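Long-range contact in hydratase ChsH1 (Mycobacterium tuberculosis, PDB 4W78), which hydrates the steroid enoyl-CoA 3-oxo-4,17-pregnadiene-20-carboxyl-CoA to its 17-hydroxy product during degradation of the cholesterol side chain: residues Gly96-Gln107 with Glu157-Pro167. Residues are numbered along the deposited sequence; the frame is centred on the assembly and turned at random.
Sequences GYIGVVATNCEQ and EMNWRILKFKP
The ring of Phe-165 lies flat over Gly-99, whose CA sits above its centre, 3.8 Å from the centroid, in a CH-pi contact; Val-101 N lies at the ring edge, near its plane. One face of the Tyr-97 ring receives NZ of Lys-166, 3.4 Å from its centroid in a cation-pi contact; the same ammonium hydrogen-bonds Ala-95 O, and Tyr-97 OH is hydrogen-bonded to Glu-138 OE1. At the Trp-160 ring the approach is edge-on: with SG anti to the backbone N (chi1 170°), Cys-105 makes a sulfur-aromatic contact, SG 4.4 Å from the centroid of the six-membered ring. The guanidinium of Arg-161 also uses its edge. Its chain, extended from CG to NE, runs beside Asn-104, and NH1 donates to Asn-104 OD1 at 2.9 Å within the guanidinium plane, which helps to hold the amide. Here Arg-161 is opposed by two residues, Thr-103 and Asn-104, in a classic beta bulge. Lys-164 curls back to bond Tyr-97 O weakly and forms a salt bridge with Asp-93. Antiparallel backbone pairing runs from Gly-99 with Phe-165 to Gln-107 with Met-158. Strand 99-109 is an edge strand of the hot-dog sheet within this chain, and Asn-104 to Gln-107 pair antiparallel with a strand of the ChsH2 chain, which continues the sheet.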
ATOM      1  N   GLY A  96       0.033 -27.600  20.712  1.00 35.19           N
ATOM      2  CA  GLY A  96      -0.984 -28.033  19.765  1.00 35.48           C
ATOM      3  C   GLY A  96      -2.011 -26.978  19.388  1.00 32.29           C
ATOM      4  O   GLY A  96      -2.849 -27.201  18.507  1.00 33.22           O
ATOM      5  N   TYR A  97      -1.953 -25.828  20.048  1.00 27.61           N
ATOM      6  CA  TYR A  97      -2.917 -24.766  19.784  1.00 26.55           C
ATOM      7  C   TYR A  97      -2.446 -23.924  18.603  1.00 26.09           C
ATOM      8  O   TYR A  97      -2.096 -22.764  18.762  1.00 24.55           O
ATOM      9  CB  TYR A  97      -3.107 -23.894  21.031  1.00 24.72           C
ATOM     10  CG  TYR A  97      -3.567 -24.669  22.245  1.00 27.85           C
ATOM     11  CD1 TYR A  97      -4.915 -24.906  22.469  1.00 29.45           C
ATOM     12  CD2 TYR A  97      -2.650 -25.163  23.170  1.00 29.91           C
ATOM     13  CE1 TYR A  97      -5.346 -25.621  23.580  1.00 31.46           C
ATOM     14  CE2 TYR A  97      -3.070 -25.873  24.284  1.00 31.38           C
ATOM     15  CZ  TYR A  97      -4.422 -26.097  24.484  1.00 33.08           C
ATOM     16  OH  TYR A  97      -4.844 -26.805  25.587  1.00 37.94           O
ATOM     17  N   ILE A  98      -2.451 -24.517  17.413  1.00 30.35           N
ATOM     18  CA  ILE A  98      -1.834 -23.895  16.244  1.00 29.85           C
ATOM     19  C   ILE A  98      -2.707 -22.847  15.563  1.00 30.14           C
ATOM     20  O   ILE A  98      -2.210 -22.026  14.792  1.00 32.39           O
ATOM     21  CB  ILE A  98      -1.389 -24.955  15.214  1.00 32.45           C
ATOM     22  CG1 ILE A  98      -2.557 -25.883  14.866  1.00 33.16           C
ATOM     23  CG2 ILE A  98      -0.223 -25.751  15.768  1.00 34.38           C
ATOM     24  CD1 ILE A  98      -2.196 -27.033  13.944  1.00 37.73           C
ATOM     25  N   GLY A  99      -4.001 -22.865  15.863  1.00 29.97           N
ATOM     26  CA  GLY A  99      -4.909 -21.878  15.314  1.00 28.24           C
ATOM     27  C   GLY A  99      -4.811 -20.567  16.059  1.00 26.89           C
ATOM     28  O   GLY A  99      -4.404 -20.541  17.222  1.00 26.20           O
ATOM     29  N   VAL A 100      -5.162 -19.472  15.390  1.00 26.39           N
ATOM     30  CA  VAL A 100      -5.180 -18.163  16.038  1.00 22.86           C
ATOM     31  C   VAL A 100      -6.258 -17.263  15.433  1.00 25.63           C
ATOM     32  O   VAL A 100      -6.530 -17.313  14.229  1.00 28.94           O
ATOM     33  CB  VAL A 100      -3.788 -17.472  16.006  1.00 27.56           C
ATOM     34  CG1 VAL A 100      -3.390 -17.096  14.585  1.00 29.58           C
ATOM     35  CG2 VAL A 100      -3.772 -16.240  16.912  1.00 26.55           C
ATOM     36  N   VAL A 101      -6.902 -16.474  16.284  1.00 25.13           N
ATOM     37  CA  VAL A 101      -7.843 -15.454  15.835  1.00 25.90           C
ATOM     38  C   VAL A 101      -7.774 -14.296  16.817  1.00 24.24           C
ATOM     39  O   VAL A 101      -7.617 -14.507  18.019  1.00 21.76           O
ATOM     40  CB  VAL A 101      -9.300 -16.001  15.716  1.00 29.75           C
ATOM     41  CG1 VAL A 101      -9.843 -16.453  17.064  1.00 27.70           C
ATOM     42  CG2 VAL A 101     -10.227 -14.963  15.091  1.00 29.93           C
ATOM     43  N   ALA A 102      -7.846 -13.069  16.316  1.00 24.10           N
ATOM     44  CA  ALA A 102      -7.973 -11.932  17.215  1.00 22.15           C
ATOM     45  C   ALA A 102      -9.442 -11.779  17.598  1.00 24.16           C
ATOM     46  O   ALA A 102     -10.332 -11.903  16.751  1.00 31.02           O
ATOM     47  CB  ALA A 102      -7.434 -10.666  16.567  1.00 22.98           C
ATOM     48  N   THR A 103      -9.709 -11.537  18.876  1.00 18.17           N
ATOM     49  CA  THR A 103     -11.088 -11.467  19.350  1.00 19.71           C
ATOM     50  C   THR A 103     -11.539 -10.055  19.745  1.00 18.62           C
ATOM     51  O   THR A 103     -12.698  -9.685  19.527  1.00 20.77           O
ATOM     52  CB  THR A 103     -11.325 -12.418  20.541  1.00 24.43           C
ATOM     53  OG1 THR A 103     -10.514 -12.001  21.644  1.00 22.01           O
ATOM     54  CG2 THR A 103     -10.969 -13.855  20.162  1.00 26.96           C
ATOM     55  N   ASN A 104     -10.632  -9.286  20.338  1.00 20.78           N
ATOM     56  CA  ASN A 104     -10.944  -7.940  20.815  1.00 23.73           C
ATOM     57  C   ASN A 104      -9.733  -7.046  20.678  1.00 20.88           C
ATOM     58  O   ASN A 104      -8.605  -7.483  20.897  1.00 21.08           O
ATOM     59  CB  ASN A 104     -11.313  -7.936  22.300  1.00 28.99           C
ATOM     60  CG  ASN A 104     -12.247  -9.038  22.680  1.00 33.15           C
ATOM     61  OD1 ASN A 104     -11.832 -10.185  22.846  1.00 34.38           O
ATOM     62  ND2 ASN A 104     -13.516  -8.700  22.859  1.00 35.92           N
ATOM     63  N   CYS A 105      -9.982  -5.777  20.377  1.00 19.66           N
ATOM     64  CA  CYS A 105      -8.944  -4.760  20.249  1.00 18.34           C
ATOM     65  C   CYS A 105      -9.538  -3.476  20.822  1.00 23.74           C
ATOM     66  O   CYS A 105     -10.504  -2.958  20.266  1.00 26.95           O
ATOM     67  CB  CYS A 105      -8.638  -4.520  18.759  1.00 22.31           C
ATOM     68  SG  CYS A 105      -7.564  -3.078  18.387  1.00 47.90           S
ATOM     69  N   GLU A 106      -8.986  -2.960  21.920  1.00 18.19           N
ATOM     70  CA  GLU A 106      -9.445  -1.682  22.454  1.00 17.29           C
ATOM     71  C   GLU A 106      -8.316  -0.670  22.424  1.00 17.12           C
ATOM     72  O   GLU A 106      -7.295  -0.872  23.065  1.00 17.88           O
ATOM     73  CB  GLU A 106      -9.934  -1.827  23.887  1.00 21.01           C
ATOM     74  CG  GLU A 106     -10.396  -0.512  24.486  1.00 30.23           C
ATOM     75  CD  GLU A 106     -10.511  -0.565  25.997  1.00 37.91           C
ATOM     76  OE1 GLU A 106     -10.262  -1.648  26.578  1.00 42.56           O
ATOM     77  OE2 GLU A 106     -10.852   0.478  26.599  1.00 42.77           O
ATOM     78  N   GLN A 107      -8.497   0.412  21.681  1.00 14.46           N
ATOM     79  CA  GLN A 107      -7.470   1.442  21.570  1.00 11.60           C
ATOM     80  C   GLN A 107      -7.909   2.719  22.280  1.00 13.92           C
ATOM     81  O   GLN A 107      -9.066   3.141  22.156  1.00 16.24           O
ATOM     82  CB  GLN A 107      -7.173   1.752  20.094  1.00 13.86           C
ATOM     83  CG  GLN A 107      -6.591   0.557  19.327  1.00 15.98           C
ATOM     84  CD  GLN A 107      -5.997   0.935  17.975  1.00 17.63           C
ATOM     85  OE1 GLN A 107      -6.334   1.963  17.398  1.00 16.66           O
ATOM     86  NE2 GLN A 107      -5.091   0.090  17.468  1.00 19.35           N
ATOM     87  N   GLU A 157      -2.663   3.779  23.654  1.00 12.67           N
ATOM     88  CA  GLU A 157      -2.463   2.449  24.192  1.00 15.29           C
ATOM     89  C   GLU A 157      -3.505   1.501  23.642  1.00 15.14           C
ATOM     90  O   GLU A 157      -4.517   1.930  23.079  1.00 15.30           O
ATOM     91  CB  GLU A 157      -2.409   2.430  25.725  1.00 18.79           C
ATOM     92  CG  GLU A 157      -3.627   2.839  26.499  1.00 25.23           C
ATOM     93  CD  GLU A 157      -3.425   2.533  27.986  1.00 29.58           C
ATOM     94  OE1 GLU A 157      -4.211   1.761  28.558  1.00 35.10           O
ATOM     95  OE2 GLU A 157      -2.445   3.037  28.570  1.00 36.84           O
ATOM     96  N   MET A 158      -3.225   0.213  23.748  1.00 14.44           N
ATOM     97  CA  MET A 158      -4.124  -0.793  23.208  1.00 13.66           C
ATOM     98  C   MET A 158      -4.133  -2.019  24.090  1.00 11.16           C
ATOM     99  O   MET A 158      -3.093  -2.447  24.580  1.00 13.56           O
ATOM    100  CB  MET A 158      -3.673  -1.171  21.803  1.00 14.86           C
ATOM    101  CG  MET A 158      -4.407  -2.344  21.203  1.00 19.97           C
ATOM    102  SD  MET A 158      -4.005  -2.523  19.469  1.00 19.27           S
ATOM    103  CE  MET A 158      -2.341  -3.131  19.524  1.00 20.93           C
ATOM    104  N   ASN A 159      -5.324  -2.568  24.309  1.00 12.97           N
ATOM    105  CA  ASN A 159      -5.474  -3.888  24.881  1.00 14.36           C
ATOM    106  C   ASN A 159      -5.881  -4.789  23.722  1.00 13.88           C
ATOM    107  O   ASN A 159      -6.894  -4.522  23.052  1.00 18.51           O
ATOM    108  CB  ASN A 159      -6.534  -3.868  25.973  1.00 20.25           C
ATOM    109  CG  ASN A 159      -6.189  -2.917  27.111  1.00 30.02           C
ATOM    110  OD1 ASN A 159      -5.062  -2.905  27.614  1.00 34.95           O
ATOM    111  ND2 ASN A 159      -7.165  -2.112  27.526  1.00 35.76           N
ATOM    112  N   TRP A 160      -5.062  -5.803  23.446  1.00 14.85           N
ATOM    113  CA  TRP A 160      -5.207  -6.683  22.284  1.00 15.10           C
ATOM    114  C   TRP A 160      -5.432  -8.089  22.808  1.00 17.47           C
ATOM    115  O   TRP A 160      -4.665  -8.552  23.640  1.00 17.44           O
ATOM    116  CB  TRP A 160      -3.888  -6.665  21.502  1.00 19.36           C
ATOM    117  CG  TRP A 160      -3.937  -7.338  20.178  1.00 23.31           C
ATOM    118  CD1 TRP A 160      -3.461  -8.574  19.835  1.00 25.64           C
ATOM    119  CD2 TRP A 160      -4.492  -6.781  19.010  1.00 28.34           C
ATOM    120  NE1 TRP A 160      -3.711  -8.817  18.500  1.00 30.41           N
ATOM    121  CE2 TRP A 160      -4.340  -7.719  17.972  1.00 28.50           C
ATOM    122  CE3 TRP A 160      -5.105  -5.564  18.740  1.00 30.25           C
ATOM    123  CZ2 TRP A 160      -4.789  -7.467  16.682  1.00 30.27           C
ATOM    124  CZ3 TRP A 160      -5.520  -5.310  17.528  1.00 11.53           C
ATOM    125  CH2 TRP A 160      -5.383  -6.249  16.475  1.00 29.45           C
ATOM    126  N   ARG A 161      -6.463  -8.778  22.335  1.00 15.24           N
ATOM    127  CA  ARG A 161      -6.733 -10.126  22.817  1.00 14.56           C
ATOM    128  C   ARG A 161      -6.846 -11.101  21.661  1.00 14.35           C
ATOM    129  O   ARG A 161      -7.559 -10.850  20.686  1.00 17.00           O
ATOM    130  CB  ARG A 161      -8.008 -10.147  23.651  1.00 17.80           C
ATOM    131  CG  ARG A 161      -8.354 -11.468  24.311  1.00 21.26           C
ATOM    132  CD  ARG A 161      -9.658 -11.241  25.096  1.00 27.44           C
ATOM    133  NE  ARG A 161     -10.167 -12.402  25.815  1.00 34.18           N
ATOM    134  CZ  ARG A 161     -11.378 -12.925  25.622  1.00 31.88           C
ATOM    135  NH1 ARG A 161     -12.203 -12.401  24.721  1.00 36.30           N
ATOM    136  NH2 ARG A 161     -11.767 -13.974  26.328  1.00 35.15           N
ATOM    137  N   ILE A 162      -6.127 -12.212  21.773  1.00 16.50           N
ATOM    138  CA  ILE A 162      -6.209 -13.263  20.774  1.00 17.16           C
ATOM    139  C   ILE A 162      -6.556 -14.582  21.429  1.00 18.16           C
ATOM    140  O   ILE A 162      -6.414 -14.754  22.648  1.00 16.75           O
ATOM    141  CB  ILE A 162      -4.886 -13.433  19.991  1.00 18.28           C
ATOM    142  CG1 ILE A 162      -3.780 -13.963  20.909  1.00 19.92           C
ATOM    143  CG2 ILE A 162      -4.478 -12.125  19.339  1.00 18.81           C
ATOM    144  CD1 ILE A 162      -2.479 -14.352  20.179  1.00 21.95           C
ATOM    145  N   LEU A 163      -7.019 -15.513  20.602  1.00 17.93           N
ATOM    146  CA  LEU A 163      -7.307 -16.872  21.020  1.00 19.51           C
ATOM    147  C   LEU A 163      -6.416 -17.820  20.231  1.00 19.80           C
ATOM    148  O   LEU A 163      -6.432 -17.806  18.995  1.00 21.51           O
ATOM    149  CB  LEU A 163      -8.779 -17.195  20.743  1.00 21.24           C
ATOM    150  CG  LEU A 163      -9.186 -18.656  20.909  1.00 22.70           C
ATOM    151  CD1 LEU A 163      -9.078 -19.121  22.361  1.00 22.59           C
ATOM    152  CD2 LEU A 163     -10.603 -18.850  20.367  1.00 24.67           C
ATOM    153  N   LYS A 164      -5.611 -18.609  20.931  1.00 19.79           N
ATOM    154  CA  LYS A 164      -4.877 -19.705  20.300  1.00 22.94           C
ATOM    155  C   LYS A 164      -5.642 -20.984  20.575  1.00 22.56           C
ATOM    156  O   LYS A 164      -5.913 -21.319  21.729  1.00 22.62           O
ATOM    157  CB  LYS A 164      -3.465 -19.825  20.878  1.00 23.67           C
ATOM    158  CG  LYS A 164      -2.564 -18.651  20.552  1.00 23.47           C
ATOM    159  CD  LYS A 164      -2.072 -18.731  19.124  1.00 22.88           C
ATOM    160  CE  LYS A 164      -1.069 -19.861  18.963  1.00 26.08           C
ATOM    161  NZ  LYS A 164      -0.971 -20.268  17.532  1.00 30.23           N
ATOM    162  N   PHE A 165      -5.994 -21.714  19.521  1.00 24.24           N
ATOM    163  CA  PHE A 165      -6.916 -22.825  19.681  1.00 26.20           C
ATOM    164  C   PHE A 165      -6.461 -24.056  18.910  1.00 28.87           C
ATOM    165  O   PHE A 165      -5.658 -23.951  17.982  1.00 28.08           O
ATOM    166  CB  PHE A 165      -8.335 -22.409  19.243  1.00 28.55           C
ATOM    167  CG  PHE A 165      -8.442 -22.027  17.785  1.00 27.82           C
ATOM    168  CD1 PHE A 165      -8.210 -20.728  17.370  1.00 26.28           C
ATOM    169  CD2 PHE A 165      -8.793 -22.975  16.831  1.00 30.27           C
ATOM    170  CE1 PHE A 165      -8.309 -20.379  16.034  1.00 28.82           C
ATOM    171  CE2 PHE A 165      -8.890 -22.631  15.497  1.00 31.21           C
ATOM    172  CZ  PHE A 165      -8.655 -21.340  15.095  1.00 29.61           C
ATOM    173  N   LYS A 166      -6.988 -25.207  19.313  1.00 29.76           N
ATOM    174  CA  LYS A 166      -6.792 -26.459  18.597  1.00 32.12           C
ATOM    175  C   LYS A 166      -7.833 -26.559  17.490  1.00 36.56           C
ATOM    176  O   LYS A 166      -9.032 -26.575  17.766  1.00 37.08           O
ATOM    177  CB  LYS A 166      -6.958 -27.645  19.548  1.00 35.84           C
ATOM    178  CG  LYS A 166      -5.754 -27.936  20.429  1.00 36.24           C
ATOM    179  CD  LYS A 166      -6.022 -29.138  21.316  1.00 38.89           C
ATOM    180  CE  LYS A 166      -4.732 -29.744  21.837  1.00 41.88           C
ATOM    181  NZ  LYS A 166      -3.904 -28.723  22.522  1.00 39.45           N
ATOM    182  N   PRO A 167      -7.380 -26.620  16.230  1.00 39.93           N
ATOM    183  CA  PRO A 167      -8.294 -26.759  15.090  1.00 40.26           C
ATOM    184  C   PRO A 167      -9.034 -28.093  15.138  1.00 41.18           C
ATOM    185  O   PRO A 167      -8.627 -28.984  15.886  1.00 40.55           O
ATOM    186  CB  PRO A 167      -7.351 -26.719  13.885  1.00 41.63           C
ATOM    187  CG  PRO A 167      -6.144 -25.979  14.381  1.00 40.40           C
ATOM    188  CD  PRO A 167      -5.985 -26.464  15.791  1.00 39.08           C
TER